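Local atomic coordinates of imelysin peptidase (Bacteroides ovatus, PDB entry 3N8U), a protein that probably takes part in iron uptake at the bacterial surface, as proposed for some imelysin relatives, although the family is named for an insulin-cleaving peptidase activity. Residues Arg29-Leu34 and Ser322-Ser327; Asn310-Ile315 and Gln339-Phe344. All coordinates share one frame; numbering follows the deposited sequence. Where two conformers were deposited one is given.

Interaction 1: residues Arg29-Leu34 and Ser322-Ser327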
ATOM      1  N   ARG A  29       5.113 -13.352 -15.831  1.00 16.30           N
ATOM      2  CA  ARG A  29       3.894 -13.134 -16.629  0.50 15.77           C
ATOM      3  C   ARG A  29       2.646 -13.411 -15.784  1.00 19.14           C
ATOM      4  O   ARG A  29       1.680 -12.627 -15.810  1.00 19.57           O
ATOM      5  CB  ARG A  29       3.859 -14.079 -17.851  0.50 16.18           C
ATOM      6  CG  ARG A  29       4.824 -13.759 -18.983  0.50 21.33           C
ATOM      7  CD  ARG A  29       4.607 -14.757 -20.130  0.50 26.59           C
ATOM      8  NE  ARG A  29       5.557 -14.578 -21.233  0.50 34.12           N
ATOM      9  CZ  ARG A  29       6.506 -15.455 -21.552  0.50 41.89           C
ATOM     10  NH1 ARG A  29       6.662 -16.561 -20.839  0.50 26.67           N
ATOM     11  NH2 ARG A  29       7.324 -15.217 -22.568  0.50 31.10           N
ATOM     12  N   ASN A  30       2.631 -14.560 -15.082  1.00 16.49           N
ATOM     13  CA  ASN A  30       1.464 -14.974 -14.296  1.00 17.61           C
ATOM     14  C   ASN A  30       1.199 -14.023 -13.132  1.00 19.23           C
ATOM     15  O   ASN A  30       0.059 -13.603 -12.932  1.00 19.31           O
ATOM     16  CB  ASN A  30       1.625 -16.414 -13.815  1.00 19.01           C
ATOM     17  CG  ASN A  30       1.292 -17.416 -14.892  1.00 28.91           C
ATOM     18  OD1 ASN A  30       0.173 -17.455 -15.406  1.00 36.02           O
ATOM     19  ND2 ASN A  30       2.240 -18.251 -15.239  1.00 25.15           N
ATOM     20  N   VAL A  31       2.258 -13.635 -12.398  1.00 16.26           N
ATOM     21  CA  VAL A  31       2.095 -12.703 -11.281  1.00 15.72           C
ATOM     22  C   VAL A  31       1.622 -11.314 -11.771  1.00 18.75           C
ATOM     23  O   VAL A  31       0.710 -10.721 -11.175  1.00 17.08           O
ATOM     24  CB  VAL A  31       3.376 -12.650 -10.422  1.00 18.55           C
ATOM     25  CG1 VAL A  31       3.371 -11.446  -9.479  1.00 17.89           C
ATOM     26  CG2 VAL A  31       3.531 -13.939  -9.636  1.00 19.08           C
ATOM     27  N   ALA A  32       2.195 -10.831 -12.882  1.00 16.12           N
ATOM     28  CA  ALA A  32       1.807  -9.529 -13.436  1.00 15.83           C
ATOM     29  C   ALA A  32       0.359  -9.554 -13.980  1.00 17.77           C
ATOM     30  O   ALA A  32      -0.361  -8.564 -13.836  1.00 17.07           O
ATOM     31  CB  ALA A  32       2.773  -9.117 -14.527  1.00 16.63           C
ATOM     32  N   ALA A  33      -0.082 -10.691 -14.552  1.00 17.25           N
ATOM     33  CA  ALA A  33      -1.449 -10.818 -15.063  1.00 17.26           C
ATOM     34  C   ALA A  33      -2.446 -10.749 -13.877  1.00 20.05           C
ATOM     35  O   ALA A  33      -3.471 -10.072 -13.969  1.00 20.34           O
ATOM     36  CB  ALA A  33      -1.607 -12.137 -15.806  1.00 18.79           C
ATOM     37  N   LEU A  34      -2.127 -11.432 -12.763  1.00 16.92           N
ATOM     38  CA  LEU A  34      -2.988 -11.402 -11.570  1.00 18.00           C
ATOM     39  C   LEU A  34      -3.032 -10.001 -10.947  1.00 20.52           C
ATOM     40  O   LEU A  34      -4.101  -9.573 -10.526  1.00 20.21           O
ATOM     41  CB  LEU A  34      -2.501 -12.431 -10.541  1.00 17.90           C
ATOM     42  CG  LEU A  34      -2.777 -13.890 -10.935  1.00 19.40           C
ATOM     43  CD1 LEU A  34      -1.980 -14.828 -10.075  1.00 20.24           C
ATOM     44  CD2 LEU A  34      -4.284 -14.210 -10.849  1.00 21.58           C
ATOM     45  N   SER A 322      -0.888 -22.934 -10.942  1.00 27.07           N
ATOM     46  CA  SER A 322      -2.186 -22.933 -10.265  1.00 26.68           C
ATOM     47  C   SER A 322      -2.053 -22.680  -8.746  1.00 28.76           C
ATOM     48  O   SER A 322      -3.034 -22.304  -8.111  1.00 27.89           O
ATOM     49  CB  SER A 322      -2.948 -24.230 -10.545  1.00 29.05           C
ATOM     50  OG  SER A 322      -2.276 -25.349  -9.996  1.00 31.94           O
ATOM     51  N   ASP A 323      -0.825 -22.840  -8.179  1.00 25.16           N
ATOM     52  CA  ASP A 323      -0.568 -22.563  -6.761  1.00 23.51           C
ATOM     53  C   ASP A 323      -0.717 -21.074  -6.449  1.00 27.32           C
ATOM     54  O   ASP A 323      -0.818 -20.709  -5.275  1.00 26.43           O
ATOM     55  CB  ASP A 323       0.845 -23.004  -6.353  1.00 24.42           C
ATOM     56  CG  ASP A 323       1.087 -24.498  -6.409  1.00 31.20           C
ATOM     57  OD1 ASP A 323       0.176 -25.230  -6.846  1.00 33.02           O
ATOM     58  OD2 ASP A 323       2.221 -24.925  -6.095  1.00 36.15           O
ATOM     59  N   LEU A 324      -0.695 -20.214  -7.493  1.00 24.32           N
ATOM     60  CA  LEU A 324      -0.790 -18.749  -7.313  1.00 23.28           C
ATOM     61  C   LEU A 324      -2.222 -18.288  -7.107  1.00 25.31           C
ATOM     62  O   LEU A 324      -2.445 -17.134  -6.729  1.00 23.15           O
ATOM     63  CB  LEU A 324      -0.222 -18.005  -8.539  1.00 23.33           C
ATOM     64  CG  LEU A 324       1.188 -18.359  -9.012  1.00 28.42           C
ATOM     65  CD1 LEU A 324       1.611 -17.457 -10.159  1.00 27.84           C
ATOM     66  CD2 LEU A 324       2.177 -18.321  -7.900  1.00 31.12           C
ATOM     67  N   GLU A 325      -3.192 -19.143  -7.440  1.00 24.11           N
ATOM     68  CA  GLU A 325      -4.594 -18.755  -7.432  1.00 24.91           C
ATOM     69  C   GLU A 325      -5.439 -19.442  -6.362  1.00 28.08           C
ATOM     70  O   GLU A 325      -5.111 -20.537  -5.916  1.00 27.95           O
ATOM     71  CB  GLU A 325      -5.199 -18.961  -8.837  1.00 27.77           C
ATOM     72  CG  GLU A 325      -4.506 -18.110  -9.901  1.00 36.96           C
ATOM     73  CD  GLU A 325      -4.984 -18.328 -11.322  1.00 51.90           C
ATOM     74  OE1 GLU A 325      -6.067 -17.806 -11.672  1.00 36.26           O
ATOM     75  OE2 GLU A 325      -4.243 -18.963 -12.106  1.00 51.24           O
ATOM     76  N   TRP A 326      -6.505 -18.773  -5.931  1.00 24.93           N
ATOM     77  CA  TRP A 326      -7.470 -19.331  -4.980  1.00 25.74           C
ATOM     78  C   TRP A 326      -8.890 -18.988  -5.440  1.00 30.70           C
ATOM     79  O   TRP A 326      -9.070 -18.068  -6.234  1.00 30.09           O
ATOM     80  CB  TRP A 326      -7.212 -18.813  -3.556  1.00 24.45           C
ATOM     81  CG  TRP A 326      -7.289 -17.326  -3.437  1.00 25.22           C
ATOM     82  CD1 TRP A 326      -6.266 -16.439  -3.603  1.00 26.81           C
ATOM     83  CD2 TRP A 326      -8.444 -16.547  -3.079  1.00 25.23           C
ATOM     84  NE1 TRP A 326      -6.713 -15.155  -3.389  1.00 26.38           N
ATOM     85  CE2 TRP A 326      -8.044 -15.192  -3.061  1.00 28.86           C
ATOM     86  CE3 TRP A 326      -9.796 -16.860  -2.819  1.00 27.87           C
ATOM     87  CZ2 TRP A 326      -8.932 -14.151  -2.750  1.00 28.98           C
ATOM     88  CZ3 TRP A 326     -10.674 -15.827  -2.509  1.00 29.69           C
ATOM     89  CH2 TRP A 326     -10.240 -14.494  -2.465  1.00 30.09           C
ATOM     90  N   SER A 327      -9.886 -19.696  -4.912  1.00 27.52           N
ATOM     91  CA  SER A 327     -11.273 -19.492  -5.303  1.00 29.08           C
ATOM     92  C   SER A 327     -12.116 -19.168  -4.117  1.00 36.42           C
ATOM     93  O   SER A 327     -11.816 -19.623  -3.008  1.00 34.68           O
ATOM     94  CB  SER A 327     -11.822 -20.746  -5.972  1.00 32.57           C
ATOM     95  OG  SER A 327     -11.018 -21.128  -7.076  1.00 38.75           O
TER
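L324 and L34 form the centre of this contact, a worked example of how a helix face receives an incoming turn mainly through hydrocarbon. The apolar part comes first. L324 projects from the end of a 3-10 turn, closed by E325 N to S322 O at 3.2 Å, and its CD1 stands anti to its CA (chi2 -176°) and so reaches out toward the helix. That methyl lies 4.0 Å from V31 CG2, the two side chains meeting nearly at right angles. Nearer its root, L324 CB is met by L34 CD1 at 3.9 Å, with the pair inclined to each other.

A second group of contacts uses the carbon portions of polar residues. N30 offers CB to L324 CD1 at 3.8 Å, while L34 turns its other branch to E325, CD2 lying 4.0 Å from CG. With CG anti to its carbonyl carbon (chi1 -61°), E325 brings that atom against the two methyls of L34, although its CB does not start out that way. N30 and L34 share a helix face because they are one turn apart, L34 N bonding to N30 O at 3.1 Å. Were L34 cut back to an alanine, L324 CB and E325 CG would probably lose the methyls that meet them, and a gap is likely to open beside R342, which L34 also touches.

Polar bonding is directed elsewhere: the carbonyl of L324 accepts from R342 NH1. Behind the contact, V31 also packs on T346 and L347 of helix 343-351. The join between helix 21-47 and the loop leading to helix 332-339 is therefore graded, from buried V31 and L324 to exposed E325, and within it hydrocarbon fit sets the placing.

Interaction 2: residues Asn310-Ile315 and Gln339-Phe344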
ATOM      1  N   ASN A 310      10.460 -20.203   0.083  1.00 24.30           N
ATOM      2  CA  ASN A 310      10.716 -21.611  -0.241  1.00 25.12           C
ATOM      3  C   ASN A 310       9.688 -22.106  -1.244  1.00 26.96           C
ATOM      4  O   ASN A 310      10.046 -22.775  -2.210  1.00 25.81           O
ATOM      5  CB  ASN A 310      10.676 -22.479   1.024  1.00 26.34           C
ATOM      6  CG  ASN A 310      11.861 -22.287   1.931  1.00 49.57           C
ATOM      7  OD1 ASN A 310      12.975 -21.998   1.490  1.00 45.21           O
ATOM      8  ND2 ASN A 310      11.654 -22.478   3.221  1.00 44.09           N
ATOM      9  N   ALA A 311       8.408 -21.732  -1.043  1.00 24.22           N
ATOM     10  CA  ALA A 311       7.345 -22.120  -1.974  1.00 24.28           C
ATOM     11  C   ALA A 311       7.521 -21.437  -3.352  1.00 24.15           C
ATOM     12  O   ALA A 311       7.281 -22.070  -4.373  1.00 24.75           O
ATOM     13  CB  ALA A 311       5.981 -21.810  -1.384  1.00 25.40           C
ATOM     14  N   ILE A 312       7.977 -20.161  -3.378  1.00 20.22           N
ATOM     15  CA  ILE A 312       8.254 -19.459  -4.651  1.00 18.49           C
ATOM     16  C   ILE A 312       9.262 -20.246  -5.488  1.00 21.76           C
ATOM     17  O   ILE A 312       9.037 -20.442  -6.675  1.00 21.78           O
ATOM     18  CB  ILE A 312       8.733 -18.015  -4.394  1.00 20.07           C
ATOM     19  CG1 ILE A 312       7.553 -17.138  -3.914  1.00 20.11           C
ATOM     20  CG2 ILE A 312       9.398 -17.407  -5.647  1.00 19.55           C
ATOM     21  CD1 ILE A 312       7.965 -15.771  -3.435  1.00 21.22           C
ATOM     22  N   VAL A 313      10.381 -20.677  -4.867  1.00 20.05           N
ATOM     23  CA  VAL A 313      11.428 -21.430  -5.568  1.00 20.89           C
ATOM     24  C   VAL A 313      10.875 -22.774  -6.055  1.00 24.69           C
ATOM     25  O   VAL A 313      11.112 -23.154  -7.200  1.00 24.18           O
ATOM     26  CB  VAL A 313      12.716 -21.563  -4.713  1.00 25.77           C
ATOM     27  CG1 VAL A 313      13.699 -22.571  -5.336  1.00 26.52           C
ATOM     28  CG2 VAL A 313      13.383 -20.204  -4.531  1.00 25.38           C
ATOM     29  N   GLN A 314      10.047 -23.434  -5.230  1.00 23.13           N
ATOM     30  CA  GLN A 314       9.412 -24.704  -5.599  1.00 23.31           C
ATOM     31  C   GLN A 314       8.450 -24.520  -6.795  1.00 24.98           C
ATOM     32  O   GLN A 314       8.429 -25.359  -7.709  1.00 26.31           O
ATOM     33  CB  GLN A 314       8.677 -25.318  -4.383  1.00 26.36           C
ATOM     34  CG  GLN A 314       8.359 -26.816  -4.518  1.00 41.22           C
ATOM     35  CD  GLN A 314       7.127 -27.109  -5.353  1.00 60.20           C
ATOM     36  OE1 GLN A 314       6.157 -26.332  -5.391  1.00 48.32           O
ATOM     37  NE2 GLN A 314       7.143 -28.246  -6.051  1.00 57.22           N
ATOM     38  N   ILE A 315       7.642 -23.436  -6.777  1.00 22.10           N
ATOM     39  CA  ILE A 315       6.694 -23.141  -7.864  1.00 21.08           C
ATOM     40  C   ILE A 315       7.462 -22.818  -9.132  1.00 24.34           C
ATOM     41  O   ILE A 315       7.090 -23.292 -10.199  1.00 24.06           O
ATOM     42  CB  ILE A 315       5.723 -21.986  -7.457  1.00 23.08           C
ATOM     43  CG1 ILE A 315       4.757 -22.472  -6.360  1.00 22.16           C
ATOM     44  CG2 ILE A 315       4.941 -21.450  -8.678  1.00 23.82           C
ATOM     45  CD1 ILE A 315       4.135 -21.368  -5.554  1.00 24.08           C
ATOM     46  N   GLN A 339      -1.656 -16.266  -1.779  1.00 19.98           N
ATOM     47  CA  GLN A 339      -1.278 -14.857  -1.638  1.00 18.84           C
ATOM     48  C   GLN A 339       0.206 -14.676  -1.305  1.00 20.54           C
ATOM     49  O   GLN A 339       0.827 -13.693  -1.742  1.00 18.29           O
ATOM     50  CB  GLN A 339      -2.156 -14.170  -0.596  1.00 19.33           C
ATOM     51  CG  GLN A 339      -3.604 -14.115  -1.040  1.00 19.72           C
ATOM     52  CD  GLN A 339      -4.558 -13.729   0.061  1.00 25.62           C
ATOM     53  OE1 GLN A 339      -4.347 -14.026   1.249  1.00 21.29           O
ATOM     54  NE2 GLN A 339      -5.652 -13.087  -0.319  1.00 20.10           N
ATOM     55  N   ASN A 340       0.784 -15.639  -0.561  1.00 19.54           N
ATOM     56  CA  ASN A 340       2.186 -15.550  -0.126  1.00 18.80           C
ATOM     57  C   ASN A 340       3.198 -15.868  -1.232  1.00 20.05           C
ATOM     58  O   ASN A 340       4.396 -15.826  -0.986  1.00 19.16           O
ATOM     59  CB  ASN A 340       2.425 -16.457   1.106  1.00 22.76           C
ATOM     60  CG  ASN A 340       1.796 -15.907   2.365  1.00 32.20           C
ATOM     61  OD1 ASN A 340       1.478 -14.714   2.467  1.00 29.44           O
ATOM     62  ND2 ASN A 340       1.607 -16.766   3.347  1.00 30.76           N
ATOM     63  N   VAL A 341       2.719 -16.227  -2.422  1.00 18.39           N
ATOM     64  CA  VAL A 341       3.595 -16.559  -3.559  1.00 17.40           C
ATOM     65  C   VAL A 341       3.239 -15.762  -4.818  1.00 19.37           C
ATOM     66  O   VAL A 341       3.627 -16.142  -5.926  1.00 19.06           O
ATOM     67  CB  VAL A 341       3.622 -18.084  -3.837  1.00 20.41           C
ATOM     68  CG1 VAL A 341       4.207 -18.852  -2.648  1.00 21.25           C
ATOM     69  CG2 VAL A 341       2.223 -18.607  -4.193  1.00 19.68           C
ATOM     70  N   ARG A 342       2.482 -14.663  -4.651  1.00 17.69           N
ATOM     71  CA  ARG A 342       2.092 -13.836  -5.786  1.00 16.81           C
ATOM     72  C   ARG A 342       2.239 -12.355  -5.378  1.00 16.94           C
ATOM     73  O   ARG A 342       2.902 -12.049  -4.386  1.00 16.75           O
ATOM     74  CB  ARG A 342       0.631 -14.154  -6.188  1.00 18.13           C
ATOM     75  CG  ARG A 342      -0.383 -13.753  -5.103  1.00 18.75           C
ATOM     76  CD  ARG A 342      -1.768 -14.280  -5.400  1.00 19.94           C
ATOM     77  NE  ARG A 342      -2.534 -13.360  -6.239  1.00 19.40           N
ATOM     78  CZ  ARG A 342      -3.717 -13.656  -6.782  1.00 25.79           C
ATOM     79  NH1 ARG A 342      -4.207 -14.892  -6.695  1.00 22.29           N
ATOM     80  NH2 ARG A 342      -4.400 -12.733  -7.443  1.00 21.60           N
ATOM     81  N   GLY A 343       1.622 -11.471  -6.147  1.00 15.18           N
ATOM     82  CA  GLY A 343       1.561 -10.060  -5.809  1.00 14.82           C
ATOM     83  C   GLY A 343       2.812  -9.263  -6.131  1.00 16.67           C
ATOM     84  O   GLY A 343       3.793  -9.780  -6.683  1.00 15.12           O
ATOM     85  N   PHE A 344       2.796  -7.984  -5.731  1.00 13.34           N
ATOM     86  CA  PHE A 344       3.873  -7.065  -6.012  1.00 12.03           C
ATOM     87  C   PHE A 344       5.188  -7.554  -5.498  1.00 14.43           C
ATOM     88  O   PHE A 344       6.207  -7.319  -6.130  1.00 14.75           O
ATOM     89  CB  PHE A 344       3.576  -5.709  -5.376  1.00 12.72           C
ATOM     90  CG  PHE A 344       2.696  -4.792  -6.194  1.00 13.16           C
ATOM     91  CD1 PHE A 344       3.135  -4.289  -7.413  1.00 14.79           C
ATOM     92  CD2 PHE A 344       1.510  -4.283  -5.664  1.00 14.20           C
ATOM     93  CE1 PHE A 344       2.354  -3.378  -8.130  1.00 14.10           C
ATOM     94  CE2 PHE A 344       0.756  -3.336  -6.361  1.00 15.38           C
ATOM     95  CZ  PHE A 344       1.204  -2.852  -7.565  1.00 13.54           C
TER
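V341 presses both of its methyl groups into the face of helix 309-318 formed by A311, I312 and I315, and this is the tight part of the contact. Its CG1 lies 3.7 Å from A311 CB and 4.0 Å from I312 CG1. The other methyl, CG2, meets I315 CD1 at 3.6 Å. At chi1 -63° CG1 stands anti to the carbonyl carbon and meets A311 and I312, which leaves CG2 in the crowded position between backbone N and carbonyl carbon, against I315. I315 crosses the valine at a slant, whereas I312 runs past it in the reverse direction.

The packing thins towards N340. There I312 CD1 comes no closer than 4.3 Å to N340 O, and the amide of N340 leads away from the helix to a partly exposed place, its side chain about 4 Å from a bound ethanediol. The type I turn from Q339 to R342 brings V341 forward; its closing bond is weak, but N340 also bonds through its backbone to D308, and V341 O takes a bond from Y27 OH. Methyl and other aliphatic groups thus do the joining across the contact, and the turn's polar backbone is satisfied in part by neighbours on other elements.

The two contacts lie 10 Å apart between centres, on the same side of the chain's centre, and their segments alternate along the sequence: 29-34, 310-315, 322-327, 339-344. Interaction 1 joins the long N-terminal helix 21-47 to the loop after helix 309-318; interaction 2 joins that helix to the turn before helix 343-351. They touch, L324 packing on V341 and bonding through its O to R342 NH1, while R342 NH2 makes a salt bridge to D38, farther along helix 21-47. Chain ends far apart in sequence are thereby brought together in this largely helical fold. G343 opens a sequence matching the GxHxxE motif of imelysins; interaction 2 includes that start, and V31 of interaction 1 packs against G343.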